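Local coordinates for protein acyl-CoA dehydrogenase (Thermus thermophilus, PDB 2Z1Q) that probably oxidises saturated acyl-CoA thioesters to their 2,3-dehydroacyl-CoA forms, using bound FAD and passing the electrons to an acceptor, at residues R322-G325 and L326-A330; G343-E346 and Y347-E350. All blocks are in the same frame, centred on the assembly; numbering follows the deposited sequence.

In the fold
Contact 1 lies on helix 300-331 and contact 2 at the joint between helix 337-345 and helix 348-372; their centres are about 9 Å apart, and they pack against each other through side chains. L326 CB rests 3.5 Å from Y347 CE2, on the ring face opposite E346. Around this centre, T323 CG2 meets E350 CB at 3.6 Å and I327 CG2 meets I344 CG1 at 3.8 Å. Neither contact belongs to the flavin site, but both long helices reach it: I302, near the start of helix 300-331, and I372, at the end of helix 348-372, line the FAD pocket in this structure.

Contact 1: residues R322-G325 and L326-A330; sequences RTVG and LIDEA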
# COMPACT_ATOMS: atom_id res chain seq x y z
N ARG B 322 7.16 -23.13 -10.39
CA ARG B 322 6.85 -24.51 -10.05
C ARG B 322 5.51 -24.76 -10.73
O ARG B 322 5.28 -25.83 -11.31
CB ARG B 322 6.75 -24.67 -8.53
CG ARG B 322 6.19 -26.01 -8.08
CD ARG B 322 5.94 -26.07 -6.57
NE ARG B 322 4.97 -27.11 -6.27
CZ ARG B 322 4.44 -27.35 -5.07
NH1 ARG B 322 3.56 -28.33 -4.92
NH2 ARG B 322 4.77 -26.60 -4.02
N THR B 323 4.62 -23.77 -10.68
CA THR B 323 3.31 -23.87 -11.30
C THR B 323 3.42 -24.08 -12.81
O THR B 323 2.80 -24.97 -13.36
CB THR B 323 2.45 -22.60 -11.08
OG1 THR B 323 2.19 -22.42 -9.68
CG2 THR B 323 1.13 -22.72 -11.83
N VAL B 324 4.23 -23.25 -13.47
CA VAL B 324 4.42 -23.33 -14.92
C VAL B 324 5.11 -24.63 -15.30
O VAL B 324 4.82 -25.23 -16.34
CB VAL B 324 5.24 -22.12 -15.45
CG1 VAL B 324 5.33 -22.16 -16.97
CG2 VAL B 324 4.57 -20.82 -15.03
N GLY B 325 6.02 -25.08 -14.44
CA GLY B 325 6.72 -26.33 -14.68
C GLY B 325 5.74 -27.48 -14.76
O GLY B 325 5.90 -28.38 -15.58
N LEU B 326 4.70 -27.46 -13.92
CA LEU B 326 3.68 -28.51 -13.92
C LEU B 326 2.87 -28.47 -15.21
O LEU B 326 2.65 -29.50 -15.85
CB LEU B 326 2.74 -28.34 -12.72
CG LEU B 326 3.33 -28.68 -11.35
CD1 LEU B 326 2.43 -28.18 -10.24
CD2 LEU B 326 3.51 -30.19 -11.24
N ILE B 327 2.44 -27.27 -15.59
CA ILE B 327 1.67 -27.10 -16.80
C ILE B 327 2.43 -27.64 -18.01
O ILE B 327 1.87 -28.38 -18.83
CB ILE B 327 1.34 -25.60 -17.02
CG1 ILE B 327 0.45 -25.10 -15.87
CG2 ILE B 327 0.66 -25.40 -18.35
CD1 ILE B 327 0.28 -23.59 -15.83
N ASP B 328 3.70 -27.29 -18.12
CA ASP B 328 4.50 -27.74 -19.24
C ASP B 328 4.55 -29.26 -19.37
O ASP B 328 4.38 -29.78 -20.48
CB ASP B 328 5.91 -27.15 -19.15
CG ASP B 328 6.00 -25.79 -19.82
OD1 ASP B 328 7.01 -25.07 -19.62
OD2 ASP B 328 5.06 -25.44 -20.56
N GLU B 329 4.77 -29.97 -18.27
CA GLU B 329 4.82 -31.42 -18.31
C GLU B 329 3.47 -32.00 -18.74
O GLU B 329 3.41 -32.92 -19.55
CB GLU B 329 5.20 -32.00 -16.94
CG GLU B 329 6.64 -31.75 -16.54
CD GLU B 329 7.09 -32.64 -15.39
OE1 GLU B 329 8.22 -32.47 -14.89
OE2 GLU B 329 6.30 -33.53 -14.99
N ALA B 330 2.39 -31.44 -18.21
CA ALA B 330 1.07 -31.92 -18.57
C ALA B 330 0.75 -31.59 -20.03
O ALA B 330 -0.26 -32.03 -20.56
CB ALA B 330 0.02 -31.30 -17.65
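The carboxylate of D328 turns one face to the carbonyl oxygen of V324, which lies 3.7 Å from D328 CG, while its oxygens meet another helix start: OD1 accepts a hydrogen bond from V91 N and OD2 a weak one from K90 N. An aspartate suits a place beside such amides. The same V324 O receives D328 N at 2.9 Å in a nearly straight bond (167° at the hydrogen), so the helix backbone holds the root of this side chain. One residue back, I327 N bonds to T323 O at 3.2 Å. Here T323 and I327 run side by side, with T323 CG2 4.2 Å from I327 CD1. The methyl of T323 stands anti to the backbone N, and OG1, beside that N (chi1 -63°), turns back along the helix to bond to A319 O and the Y490 hydroxyl; a threonine thus serves a greasy and a polar neighbour at once. L326 lays CG 3.5 Å from R322 O, whereas the R322 guanidinium reaches away to a salt bridge with E493. These i to i+4 pairings are those of a regular alpha-helix, set here in the helical C-terminal domain of the acyl-CoA dehydrogenase fold.

Contact 2: residues G343-E346 and Y347-E350; sequences GIEE and YAVE
From E345 to A348 the backbone makes a type I turn, with A348 N bonded to E345 O at 3.2 Å and, one residue earlier, Y347 N to I344 O at 2.9 Å; both donors stand above the carbonyl plane of their acceptor. The ring of Y347 dominates the side chains. Over one face comes E346 CG, 3.9 Å from the ring centroid and 28° off its normal, a CH-pi contact, while the carbonyl oxygens of G343 and I344 sit at the edge, G343 O being 3.7 Å from Y347 CD1. In E346 a bend at chi2 (63°) lifts the carboxylate away from the ring, above the same face as CG, its plane nearly perpendicular to the ring, and OE1 bonds to G11 N. The tyrosine offers a broad apolar surface and a polar end, and its OH bonds to Q9 O. Here one helix gives way to the next in the helical C-terminal domain of the acyl-CoA dehydrogenase family: Y347 takes the N-cap position of helix 348-372. A water supplies a link across that helix start, accepting from V349 N at 3.1 Å and donating to E346 O and, at 2.6 Å, to E350 OE1. E350 bends at chi2 (67°) to bring OE1 back to this water, and its OE2 bonds to W14 NE1; a carboxylate in the first turn would also be favoured by the helix dipole. On the E345 side, OE2 touches A348 CB at 3.6 Å, a spot where a small methyl fits, and OE1 bonds to N261 ND2.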
# COMPACT_ATOMS: atom_id res chain seq x y z
N GLY B 343 -4.94 -28.83 -20.49
CA GLY B 343 -3.69 -29.02 -19.77
C GLY B 343 -3.44 -27.87 -18.82
O GLY B 343 -3.01 -28.07 -17.68
N ILE B 344 -3.69 -26.65 -19.29
CA ILE B 344 -3.50 -25.47 -18.47
C ILE B 344 -4.60 -25.42 -17.41
O ILE B 344 -4.32 -25.19 -16.23
CB ILE B 344 -3.52 -24.20 -19.32
CG1 ILE B 344 -2.39 -24.25 -20.37
CG2 ILE B 344 -3.37 -22.97 -18.43
CD1 ILE B 344 -2.47 -23.18 -21.44
N GLU B 345 -5.84 -25.67 -17.83
CA GLU B 345 -6.99 -25.67 -16.92
C GLU B 345 -6.77 -26.60 -15.72
O GLU B 345 -7.35 -26.40 -14.66
CB GLU B 345 -8.25 -26.09 -17.68
CG GLU B 345 -9.49 -26.21 -16.81
CD GLU B 345 -9.82 -24.91 -16.09
OE1 GLU B 345 -9.51 -23.84 -16.65
OE2 GLU B 345 -10.41 -24.96 -14.99
N GLU B 346 -5.95 -27.63 -15.90
CA GLU B 346 -5.66 -28.58 -14.83
C GLU B 346 -5.11 -27.85 -13.60
O GLU B 346 -5.34 -28.28 -12.47
CB GLU B 346 -4.65 -29.62 -15.32
CG GLU B 346 -4.20 -30.62 -14.26
CD GLU B 346 -5.34 -31.49 -13.74
OE1 GLU B 346 -5.13 -32.24 -12.77
OE2 GLU B 346 -6.46 -31.42 -14.32
N TYR B 347 -4.38 -26.76 -13.83
CA TYR B 347 -3.80 -26.01 -12.72
C TYR B 347 -4.38 -24.60 -12.53
O TYR B 347 -3.67 -23.67 -12.13
CB TYR B 347 -2.28 -25.95 -12.86
CG TYR B 347 -1.63 -27.31 -13.01
CD1 TYR B 347 -1.58 -27.94 -14.25
CD2 TYR B 347 -1.13 -27.99 -11.90
CE1 TYR B 347 -1.04 -29.22 -14.39
CE2 TYR B 347 -0.59 -29.27 -12.02
CZ TYR B 347 -0.56 -29.88 -13.27
OH TYR B 347 -0.06 -31.15 -13.41
N ALA B 348 -5.68 -24.46 -12.81
CA ALA B 348 -6.38 -23.19 -12.67
C ALA B 348 -6.21 -22.65 -11.25
O ALA B 348 -5.99 -21.46 -11.04
CB ALA B 348 -7.87 -23.37 -13.00
N VAL B 349 -6.31 -23.55 -10.27
CA VAL B 349 -6.16 -23.15 -8.88
C VAL B 349 -4.76 -22.59 -8.62
O VAL B 349 -4.63 -21.54 -7.99
CB VAL B 349 -6.45 -24.34 -7.94
CG1 VAL B 349 -6.19 -23.94 -6.49
CG2 VAL B 349 -7.90 -24.77 -8.11
N GLU B 350 -3.73 -23.28 -9.10
CA GLU B 350 -2.36 -22.81 -8.92
C GLU B 350 -2.16 -21.44 -9.59
O GLU B 350 -1.48 -20.56 -9.04
CB GLU B 350 -1.35 -23.80 -9.52
CG GLU B 350 -1.15 -25.13 -8.79
CD GLU B 350 -2.36 -26.07 -8.80
OE1 GLU B 350 -3.15 -26.07 -9.77
OE2 GLU B 350 -2.50 -26.84 -7.82
O HOH W 1 -5.65 -26.55 -10.05